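Local coordinates for protein fructosamine deglycase FrlB (Bacillus subtilis, PDB 3EUA) that catalyses the conversion of a range of fructosamine 6-phosphates to glucose 6-phosphate and a free amino acid, at residues K188-E191 and K192-I195; I213-L216 and M217-W221; L299-V302 and L303-Y306; D308-A311 and E312-H316. One frame throughout, in Å; residues are numbered along the deposited sequence.

Overall arrangement
The four contacts belong to the second SIS half of the chain and follow local turns of three helices. Contacts 3 and 4 both use helix 288-313, their centres about 14 Å apart, with contact 4 where that helix ends. Contact 1, at the end of helix 158-190, lies closest to contact 4, about 10 Å between centres, and a weak bond from Arg314 NE to Glu191 O (3.3 Å) joins them. Contact 2 closes helix 205-220, about 12 Å from contact 4, and meets it through the amide of Gln220. Contacts 2 and 3 touch where Ile215 CD1 packs on Arg304 NH2, whereas contacts 1 and 2 do not touch, their nearest atoms about 5 Å apart.

Contact 1: K188-E191 and K192-I195; sequences KAHE and KESI
His190 and Glu193 are the ends of a type I beta turn, closed by a weak but fairly straight hydrogen bond from Glu193 N to His190 O (3.3 Å, 159°) as the chain leaves helix 158-190. At the far end of the turn Glu193 holds CG beside its backbone N (chi1 -71°), which lays it near the imidazole, 4.0 Å from His190 CD2; a further bend at chi2 turns the carboxylate, and ring and carboxylate cross at a slant, their planes 57° apart. The ring is also tied to its own helix, where ND1 bonds to Phe186 O. Two waters donate to Ala189 O. One also accepts from Lys192 N (2.8 Å). The other, lying over one face of the imidazole, 2.9 Å from Ala189 O, donates as well to Glu193 OE2 (3.2 Å), the oxygen salt-bridged to Lys272. On the outer side, Glu191 and Lys192 stretch alongside each other, Lys192 CE 3.8 Å from Glu191 OE1, while NZ stays 4.5 Å from that oxygen, beyond a salt bridge. Water thus supplements the weak turn bond, the Glu193 carboxylate has its charge partner in Lys272, and the Glu191-Lys192 pair is likely to add only a modest attraction.

Contact 2: I213-L216 and M217-W221; sequences ICIL and MEMQW
Met219, a selenomethionine, runs back along helix 205-220 over the preceding turn, toward Cys214. Its CB sits 3.3 Å from Ile215 O. CG comes next, pressed to 3.0 Å from Cys214 O, because a chi1 of -54° sets it beside the backbone N. The chain is extended from there on: the side chain crosses that of Ile215 at a slant, SE 4.0 Å from Ile215 CD1, and the terminal CE ends against Cys214 CB at the same distance. The backbone beneath is wider than an alpha helix. Glu218 N donates to Ile213 O (3.1 Å), from above the carbonyl plane, and Met219 N reaches Cys214 O (2.9 Å) nearly head-on to the carbonyl, both spanning five residues. The carboxylate of Glu218 passes Cys214, Glu218 OE1 3.7 Å from Cys214 CB, while OE2 is held by Arg321 in a salt bridge. At the helix end a bend at chi2 (-67°) folds Gln220 back, and the amide's own rotation brings Gln220 NE2 to Met219 O (2.7 Å); NE2 also bonds to His316 O, and OE1 accepts from Arg314 NH1. With an alanine here, the His316 carbonyl and the Arg314 guanidinium would probably both lose their amide partner and the buried link between the two helix ends would be cut. Trp221, with positive phi, leaves the helix and bonds through NE1 to Glu238 of the second subunit. The arrangement is a pi-type turn in the helix of a parallel beta-alpha-beta unit, between strands 197-200 and 226-228 of the second SIS domain.

Contact 3: L299-V302 and L303-Y306; sequences LNRV and LRSY
Val302 and Tyr306 lie side by side one helical turn apart and point the same way, the Val302 CG1 methyl 3.6 Å from Tyr306 ring atom CE1. That methyl stands anti to the valine nitrogen (chi1 169°), which swings it toward the next turn and the tyrosine. Tyr306 CD1 also lies 3.3 Å from Val302 O, which approaches the ring obliquely. This oxygen is heavily used: Tyr306 N bonds to it in the carbonyl plane (3.3 Å), Ser305 N adds a weak bond, and Ser305 OG donates to it at 2.5 Å, a value so short that its exact length is doubtful. Ser305 OG in turn lies at the edge of the Tyr306 ring, in its plane. On another side of the helix Arg301 and Arg304 are set at about a right angle, their guanidinium planes 85° apart. Arg301 bends at its second torsion and brings NH1 to within 3.7 Å of Arg304 CB, touching the aliphatic root of its neighbour while the charges stay apart, Arg301 NH1 6.5 Å from Arg304 NE. Leu303 packs CG over Leu299 O (3.4 Å), on the side where strand 273-277 offers Leu276. Tyr306 also meets the Phe186 ring and makes a weak bond through OH to Glu179. A valine in its place is likely to uncover the Val302 methyl and Phe186 and leave the Glu179 carboxylate without that weak donor. The chemistry combines apolar packing toward the neighbouring strand and helices with a carbonyl gripped by several donors; the two arginines meet through aliphatic carbon, and at this separation their repulsion is probably mild.

Contact 4: D308-A311 and E312-H316; sequences DELA and EERNH
Ala311 and His316 close a Schellman motif at the end of helix 288-313. His316 N donates to Ala311 O in the carbonyl plane, and Asn315, with positive phi, returns a second bond from its N to Glu312 O (3.2 Å). The tight part is the flank formed by Leu310 and Arg314. The two side chains run side by side in the same direction, Leu310 CD1 3.5 Å from Arg314 CD, and Arg314 CG rests 3.3 Å from Leu310 O, which also receives Arg314 N (2.9 Å). A bend at chi3 (68°) turns the arginine head off this packing to Gln220 OE1, bonded through Arg314 NH1. Phe186 of helix 158-190 and Leu216 of helix 205-220 bury the leucine further. The other flank is looser, with Glu312 exposed and Glu309 partly covered by helix 158-190. These two point the same way, Glu309 bent and Glu312 extended, with OE1 atoms 4.0 Å apart and carboxylate planes turned by 35°, a like-charged pair whose repulsion may be eased by Lys184, salt-bridged to Glu309 OE2. Beneath them Glu313 N donates to Glu309 O. At the buried tail of the motif the Ala311 methyl stands against the chain that has doubled back, Ala311 CB lying 3.2 Å from His316 O.

Contact 1: K188-E191 and K192-I195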
loop_
_atom_site.group_PDB
_atom_site.type_symbol
_atom_site.label_atom_id
_atom_site.label_comp_id
_atom_site.label_asym_id
_atom_site.label_seq_id
_atom_site.Cartn_x
_atom_site.Cartn_y
_atom_site.Cartn_z
ATOM N N LYS A 188 -0.692 -28.571 9.901
ATOM C CA LYS A 188 -1.700 -29.633 9.912
ATOM C C LYS A 188 -3.089 -29.048 9.646
ATOM O O LYS A 188 -3.858 -29.590 8.862
ATOM C CB LYS A 188 -1.705 -30.380 11.253
ATOM C CG LYS A 188 -0.452 -31.159 11.569
ATOM N N ALA A 189 -3.399 -27.930 10.293
ATOM C CA ALA A 189 -4.689 -27.263 10.136
ATOM C C ALA A 189 -4.902 -26.609 8.780
ATOM O O ALA A 189 -6.034 -26.450 8.363
ATOM C CB ALA A 189 -4.850 -26.197 11.228
ATOM N N HIS A 190 -3.829 -26.235 8.088
ATOM C CA HIS A 190 -3.934 -25.546 6.811
ATOM C C HIS A 190 -3.463 -26.333 5.594
ATOM O O HIS A 190 -3.343 -25.776 4.489
ATOM C CB HIS A 190 -3.184 -24.225 6.942
ATOM C CG HIS A 190 -3.777 -23.334 7.988
ATOM N ND1 HIS A 190 -3.511 -23.486 9.337
ATOM C CD2 HIS A 190 -4.672 -22.316 7.889
ATOM C CE1 HIS A 190 -4.209 -22.590 10.019
ATOM N NE2 HIS A 190 -4.935 -21.883 9.166
ATOM N N GLU A 191 -3.272 -27.637 5.770
ATOM C CA GLU A 191 -2.815 -28.492 4.670
ATOM C C GLU A 191 -3.672 -28.341 3.400
ATOM O O GLU A 191 -3.128 -28.263 2.284
ATOM C CB GLU A 191 -2.831 -29.974 5.055
ATOM C CG GLU A 191 -2.276 -30.866 3.912
ATOM C CD GLU A 191 -2.557 -32.346 4.066
ATOM O OE1 GLU A 191 -3.323 -32.730 4.980
ATOM O OE2 GLU A 191 -2.044 -33.130 3.220
ATOM N N LYS A 192 -4.991 -28.301 3.580
ATOM C CA LYS A 192 -5.919 -28.243 2.438
ATOM C C LYS A 192 -6.730 -26.945 2.299
ATOM O O LYS A 192 -7.647 -26.901 1.496
ATOM C CB LYS A 192 -6.822 -29.491 2.505
ATOM C CG LYS A 192 -6.025 -30.793 2.283
ATOM C CD LYS A 192 -6.808 -32.052 2.524
ATOM C CE LYS A 192 -5.910 -33.253 2.316
ATOM N NZ LYS A 192 -6.647 -34.535 2.550
ATOM N N GLU A 193 -6.351 -25.887 3.032
ATOM C CA GLU A 193 -7.036 -24.597 2.955
ATOM C C GLU A 193 -6.601 -23.917 1.672
ATOM O O GLU A 193 -5.410 -23.754 1.441
ATOM C CB GLU A 193 -6.689 -23.709 4.160
ATOM C CG GLU A 193 -7.278 -24.139 5.493
ATOM C CD GLU A 193 -8.821 -24.120 5.529
ATOM O OE1 GLU A 193 -9.479 -23.547 4.634
ATOM O OE2 GLU A 193 -9.388 -24.661 6.496
ATOM N N SER A 194 -7.555 -23.513 0.846
ATOM C CA SER A 194 -7.232 -22.873 -0.429
ATOM C C SER A 194 -6.895 -21.383 -0.308
ATOM O O SER A 194 -6.206 -20.841 -1.193
ATOM C CB SER A 194 -8.416 -23.047 -1.385
ATOM O OG SER A 194 -9.559 -22.363 -0.893
ATOM N N ILE A 195 -7.411 -20.730 0.744
ATOM C CA ILE A 195 -7.175 -19.317 0.980
ATOM C C ILE A 195 -6.852 -19.058 2.442
ATOM O O ILE A 195 -7.476 -19.608 3.335
ATOM C CB ILE A 195 -8.391 -18.425 0.541
ATOM C CG1 ILE A 195 -8.039 -16.944 0.704
ATOM C CG2 ILE A 195 -9.635 -18.787 1.342
ATOM C CD1 ILE A 195 -8.986 -15.957 0.029
HETATM O O HOH W 1 -6.601 -28.117 5.841
HETATM O O HOH W 2 -7.990 -24.522 9.342
HETATM O O HOH W 3 -4.360 -26.293 -0.175
#

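Contact 2: I213-L216 and M217-W221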
loop_
_atom_site.group_PDB
_atom_site.type_symbol
_atom_site.label_atom_id
_atom_site.label_comp_id
_atom_site.label_asym_id
_atom_site.label_seq_id
_atom_site.Cartn_x
_atom_site.Cartn_y
_atom_site.Cartn_z
ATOM N N ILE A 213 2.059 -12.617 -0.291
ATOM C CA ILE A 213 2.488 -12.671 -1.688
ATOM C C ILE A 213 3.644 -13.631 -2.007
ATOM O O ILE A 213 3.657 -14.212 -3.082
ATOM C CB ILE A 213 2.764 -11.262 -2.272
ATOM C CG1 ILE A 213 3.943 -10.590 -1.568
ATOM C CG2 ILE A 213 1.461 -10.414 -2.248
ATOM C CD1 ILE A 213 4.712 -9.656 -2.480
ATOM N N CYS A 214 4.548 -13.811 -1.048
ATOM C CA CYS A 214 5.718 -14.676 -1.168
ATOM C C CYS A 214 5.508 -16.082 -0.620
ATOM O O CYS A 214 5.542 -17.033 -1.357
ATOM C CB CYS A 214 6.906 -14.022 -0.489
ATOM S SG CYS A 214 7.337 -12.454 -1.286
ATOM N N ILE A 215 5.238 -16.230 0.661
ATOM C CA ILE A 215 5.106 -17.570 1.181
ATOM C C ILE A 215 3.867 -18.276 0.643
ATOM O O ILE A 215 3.964 -19.373 0.045
ATOM C CB ILE A 215 5.075 -17.610 2.729
ATOM C CG1 ILE A 215 6.390 -17.072 3.330
ATOM C CG2 ILE A 215 4.745 -19.037 3.191
ATOM C CD1 ILE A 215 7.640 -17.954 3.119
ATOM N N LEU A 216 2.720 -17.631 0.778
ATOM C CA LEU A 216 1.483 -18.285 0.386
ATOM C C LEU A 216 1.247 -18.396 -1.113
ATOM O O LEU A 216 1.147 -19.495 -1.626
ATOM C CB LEU A 216 0.296 -17.638 1.131
ATOM C CG LEU A 216 0.384 -17.827 2.673
ATOM C CD1 LEU A 216 -0.718 -17.051 3.372
ATOM C CD2 LEU A 216 0.345 -19.311 3.118
HETATM N N MSE A 217 1.173 -17.267 -1.800
HETATM C CA MSE A 217 0.924 -17.236 -3.233
HETATM C C MSE A 217 2.091 -17.829 -4.025
HETATM O O MSE A 217 1.961 -18.895 -4.637
HETATM C CB MSE A 217 0.601 -15.798 -3.689
HETATM C CG MSE A 217 -0.671 -15.226 -3.053
HETATM SE SE MSE A 217 -1.093 -13.429 -3.571
HETATM C CE MSE A 217 -1.748 -13.862 -5.467
ATOM N N GLU A 218 3.239 -17.176 -3.960
ATOM C CA GLU A 218 4.426 -17.615 -4.687
ATOM C C GLU A 218 4.914 -19.001 -4.374
ATOM O O GLU A 218 5.064 -19.830 -5.288
ATOM C CB GLU A 218 5.598 -16.670 -4.413
ATOM C CG GLU A 218 6.854 -16.898 -5.245
ATOM C CD GLU A 218 8.026 -16.002 -4.803
ATOM O OE1 GLU A 218 7.928 -15.298 -3.768
ATOM O OE2 GLU A 218 9.073 -16.038 -5.505
HETATM N N MSE A 219 5.101 -19.277 -3.101
HETATM C CA MSE A 219 5.751 -20.529 -2.684
HETATM C C MSE A 219 4.886 -21.697 -2.264
HETATM O O MSE A 219 5.409 -22.756 -1.951
HETATM C CB MSE A 219 6.721 -20.172 -1.556
HETATM C CG MSE A 219 7.709 -19.057 -1.934
HETATM SE SE MSE A 219 9.063 -18.663 -0.541
HETATM C CE MSE A 219 9.689 -16.879 -1.117
ATOM N N GLN A 220 3.573 -21.510 -2.259
ATOM C CA GLN A 220 2.636 -22.562 -1.891
ATOM C C GLN A 220 1.418 -22.633 -2.776
ATOM O O GLN A 220 0.673 -23.623 -2.715
ATOM C CB GLN A 220 2.177 -22.340 -0.425
ATOM C CG GLN A 220 3.246 -22.566 0.616
ATOM C CD GLN A 220 3.664 -24.016 0.705
ATOM O OE1 GLN A 220 2.945 -24.847 1.243
ATOM N NE2 GLN A 220 4.837 -24.325 0.189
ATOM N N TRP A 221 1.227 -21.640 -3.640
ATOM C CA TRP A 221 0.044 -21.531 -4.496
ATOM C C TRP A 221 -1.243 -21.567 -3.664
ATOM O O TRP A 221 -2.181 -22.273 -3.989
ATOM C CB TRP A 221 -0.002 -22.589 -5.597
ATOM C CG TRP A 221 1.219 -22.658 -6.433
ATOM C CD1 TRP A 221 2.151 -21.677 -6.632
ATOM C CD2 TRP A 221 1.549 -23.704 -7.322
ATOM N NE1 TRP A 221 3.106 -22.102 -7.533
ATOM C CE2 TRP A 221 2.754 -23.347 -7.973
ATOM C CE3 TRP A 221 0.966 -24.952 -7.609
ATOM C CZ2 TRP A 221 3.381 -24.186 -8.902
ATOM C CZ3 TRP A 221 1.594 -25.777 -8.539
ATOM C CH2 TRP A 221 2.789 -25.385 -9.161
#

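Contact 3: L299-V302 and L303-Y306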
loop_
_atom_site.group_PDB
_atom_site.type_symbol
_atom_site.label_atom_id
_atom_site.label_comp_id
_atom_site.label_asym_id
_atom_site.label_seq_id
_atom_site.Cartn_x
_atom_site.Cartn_y
_atom_site.Cartn_z
ATOM N N LEU A 299 8.558 -11.367 14.309
ATOM C CA LEU A 299 7.317 -11.929 13.769
ATOM C C LEU A 299 7.615 -12.601 12.421
ATOM O O LEU A 299 7.180 -13.734 12.150
ATOM C CB LEU A 299 6.227 -10.837 13.681
ATOM C CG LEU A 299 5.567 -10.339 14.997
ATOM C CD1 LEU A 299 4.812 -9.003 14.835
ATOM C CD2 LEU A 299 4.629 -11.467 15.517
ATOM N N ASN A 300 8.411 -11.929 11.608
ATOM C CA ASN A 300 8.807 -12.472 10.333
ATOM C C ASN A 300 9.588 -13.782 10.441
ATOM O O ASN A 300 9.385 -14.705 9.627
ATOM C CB ASN A 300 9.675 -11.480 9.579
ATOM C CG ASN A 300 9.989 -11.948 8.205
ATOM O OD1 ASN A 300 9.082 -12.148 7.416
ATOM N ND2 ASN A 300 11.286 -12.079 7.876
ATOM N N ARG A 301 10.508 -13.843 11.404
ATOM C CA ARG A 301 11.319 -15.049 11.600
ATOM C C ARG A 301 10.456 -16.218 12.051
ATOM O O ARG A 301 10.608 -17.336 11.591
ATOM C CB ARG A 301 12.414 -14.796 12.627
ATOM C CG ARG A 301 13.344 -16.004 12.901
ATOM C CD ARG A 301 14.118 -16.437 11.617
ATOM N NE ARG A 301 14.785 -17.729 11.746
ATOM C CZ ARG A 301 14.226 -18.909 11.482
ATOM N NH1 ARG A 301 12.973 -19.019 11.085
ATOM N NH2 ARG A 301 14.936 -20.008 11.619
ATOM N N VAL A 302 9.531 -15.964 12.976
ATOM C CA VAL A 302 8.629 -17.028 13.453
ATOM C C VAL A 302 7.773 -17.561 12.311
ATOM O O VAL A 302 7.615 -18.781 12.152
ATOM C CB VAL A 302 7.743 -16.519 14.580
ATOM C CG1 VAL A 302 6.630 -17.513 14.899
ATOM C CG2 VAL A 302 8.620 -16.202 15.821
ATOM N N LEU A 303 7.250 -16.648 11.491
ATOM C CA LEU A 303 6.427 -17.007 10.334
ATOM C C LEU A 303 7.180 -17.902 9.358
ATOM O O LEU A 303 6.585 -18.780 8.747
ATOM C CB LEU A 303 5.905 -15.762 9.627
ATOM C CG LEU A 303 4.702 -15.068 10.259
ATOM C CD1 LEU A 303 4.464 -13.771 9.547
ATOM C CD2 LEU A 303 3.457 -15.988 10.228
ATOM N N ARG A 304 8.489 -17.715 9.243
ATOM C CA ARG A 304 9.264 -18.582 8.377
ATOM C C ARG A 304 9.205 -20.022 8.879
ATOM O O ARG A 304 9.202 -20.921 8.069
ATOM C CB ARG A 304 10.720 -18.162 8.282
ATOM C CG ARG A 304 11.509 -18.914 7.186
ATOM C CD ARG A 304 11.242 -18.273 5.878
ATOM N NE ARG A 304 11.819 -18.962 4.731
ATOM C CZ ARG A 304 11.870 -18.436 3.500
ATOM N NH1 ARG A 304 12.415 -19.130 2.505
ATOM N NH2 ARG A 304 11.414 -17.202 3.256
ATOM N N SER A 305 9.177 -20.255 10.191
ATOM C CA SER A 305 9.106 -21.614 10.712
ATOM C C SER A 305 7.733 -22.221 10.403
ATOM O O SER A 305 7.617 -23.422 10.156
ATOM C CB SER A 305 9.440 -21.636 12.207
ATOM O OG SER A 305 8.461 -20.969 12.972
ATOM N N TYR A 306 6.695 -21.374 10.389
ATOM C CA TYR A 306 5.345 -21.807 10.056
ATOM C C TYR A 306 5.328 -22.230 8.590
ATOM O O TYR A 306 4.741 -23.257 8.257
ATOM C CB TYR A 306 4.309 -20.705 10.313
ATOM C CG TYR A 306 3.843 -20.505 11.755
ATOM C CD1 TYR A 306 4.744 -20.306 12.794
ATOM C CD2 TYR A 306 2.477 -20.448 12.058
ATOM C CE1 TYR A 306 4.310 -20.101 14.098
ATOM C CE2 TYR A 306 2.033 -20.236 13.354
ATOM C CZ TYR A 306 2.947 -20.060 14.373
ATOM O OH TYR A 306 2.487 -19.851 15.665
#

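Contact 4: D308-A311 and E312-H316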
loop_
_atom_site.group_PDB
_atom_site.type_symbol
_atom_site.label_atom_id
_atom_site.label_comp_id
_atom_site.label_asym_id
_atom_site.label_seq_id
_atom_site.Cartn_x
_atom_site.Cartn_y
_atom_site.Cartn_z
ATOM N N ASP A 308 7.876 -23.319 6.737
ATOM C CA ASP A 308 8.639 -24.566 6.611
ATOM C C ASP A 308 7.798 -25.786 6.919
ATOM O O ASP A 308 7.837 -26.757 6.154
ATOM C CB ASP A 308 9.890 -24.549 7.512
ATOM C CG ASP A 308 10.989 -23.598 7.009
ATOM O OD1 ASP A 308 11.053 -23.263 5.790
ATOM O OD2 ASP A 308 11.851 -23.224 7.842
ATOM N N GLU A 309 7.026 -25.716 8.009
ATOM C CA GLU A 309 6.120 -26.799 8.401
ATOM C C GLU A 309 4.980 -27.021 7.386
ATOM O O GLU A 309 4.602 -28.165 7.079
ATOM C CB GLU A 309 5.492 -26.521 9.780
ATOM C CG GLU A 309 6.448 -26.496 10.951
ATOM C CD GLU A 309 7.134 -27.839 11.232
ATOM O OE1 GLU A 309 6.607 -28.921 10.874
ATOM O OE2 GLU A 309 8.212 -27.815 11.847
ATOM N N LEU A 310 4.430 -25.916 6.898
ATOM C CA LEU A 310 3.345 -25.947 5.936
ATOM C C LEU A 310 3.812 -26.608 4.646
ATOM O O LEU A 310 3.124 -27.491 4.126
ATOM C CB LEU A 310 2.838 -24.525 5.681
ATOM C CG LEU A 310 1.650 -24.378 4.750
ATOM C CD1 LEU A 310 0.407 -25.117 5.252
ATOM C CD2 LEU A 310 1.338 -22.882 4.517
ATOM N N ALA A 311 4.979 -26.179 4.142
ATOM C CA ALA A 311 5.550 -26.723 2.895
ATOM C C ALA A 311 5.756 -28.258 2.996
ATOM O O ALA A 311 5.502 -28.985 2.053
ATOM C CB ALA A 311 6.846 -26.027 2.548
ATOM N N GLU A 312 6.230 -28.713 4.146
ATOM C CA GLU A 312 6.438 -30.123 4.402
ATOM C C GLU A 312 5.107 -30.862 4.437
ATOM O O GLU A 312 4.964 -31.890 3.785
ATOM C CB GLU A 312 7.198 -30.307 5.720
ATOM C CG GLU A 312 7.443 -31.770 6.114
ATOM C CD GLU A 312 8.131 -31.920 7.478
ATOM O OE1 GLU A 312 8.598 -30.893 8.072
ATOM O OE2 GLU A 312 8.184 -33.085 7.944
ATOM N N GLU A 313 4.141 -30.327 5.178
ATOM C CA GLU A 313 2.809 -30.950 5.292
ATOM C C GLU A 313 2.101 -31.066 3.947
ATOM O O GLU A 313 1.438 -32.052 3.691
ATOM C CB GLU A 313 1.911 -30.151 6.241
ATOM C CG GLU A 313 0.684 -30.906 6.732
ATOM C CD GLU A 313 1.059 -32.094 7.608
ATOM O OE1 GLU A 313 2.171 -32.073 8.179
ATOM O OE2 GLU A 313 0.254 -33.046 7.733
ATOM N N ARG A 314 2.258 -30.051 3.099
ATOM C CA ARG A 314 1.633 -30.015 1.766
ATOM C C ARG A 314 2.481 -30.615 0.644
ATOM O O ARG A 314 2.070 -30.580 -0.518
ATOM C CB ARG A 314 1.300 -28.548 1.400
ATOM C CG ARG A 314 0.344 -27.900 2.386
ATOM C CD ARG A 314 -0.036 -26.477 2.021
ATOM N NE ARG A 314 -0.850 -26.350 0.831
ATOM C CZ ARG A 314 -0.428 -26.037 -0.393
ATOM N NH1 ARG A 314 0.842 -25.831 -0.682
ATOM N NH2 ARG A 314 -1.319 -25.935 -1.370
ATOM N N ASN A 315 3.662 -31.102 1.018
ATOM C CA ASN A 315 4.625 -31.708 0.113
ATOM C C ASN A 315 4.805 -30.802 -1.103
ATOM O O ASN A 315 4.806 -31.243 -2.252
ATOM C CB ASN A 315 4.197 -33.150 -0.223
ATOM C CG ASN A 315 5.365 -34.038 -0.573
ATOM O OD1 ASN A 315 6.379 -33.592 -1.127
ATOM N ND2 ASN A 315 5.245 -35.318 -0.234
ATOM N N HIS A 316 4.929 -29.508 -0.801
ATOM C CA HIS A 316 5.103 -28.453 -1.763
ATOM C C HIS A 316 6.320 -27.653 -1.317
ATOM O O HIS A 316 6.197 -26.759 -0.490
ATOM C CB HIS A 316 3.879 -27.552 -1.764
ATOM C CG HIS A 316 3.890 -26.545 -2.861
ATOM N ND1 HIS A 316 2.893 -26.465 -3.810
ATOM C CD2 HIS A 316 4.794 -25.597 -3.187
ATOM C CE1 HIS A 316 3.170 -25.478 -4.644
ATOM N NE2 HIS A 316 4.324 -24.945 -4.293
#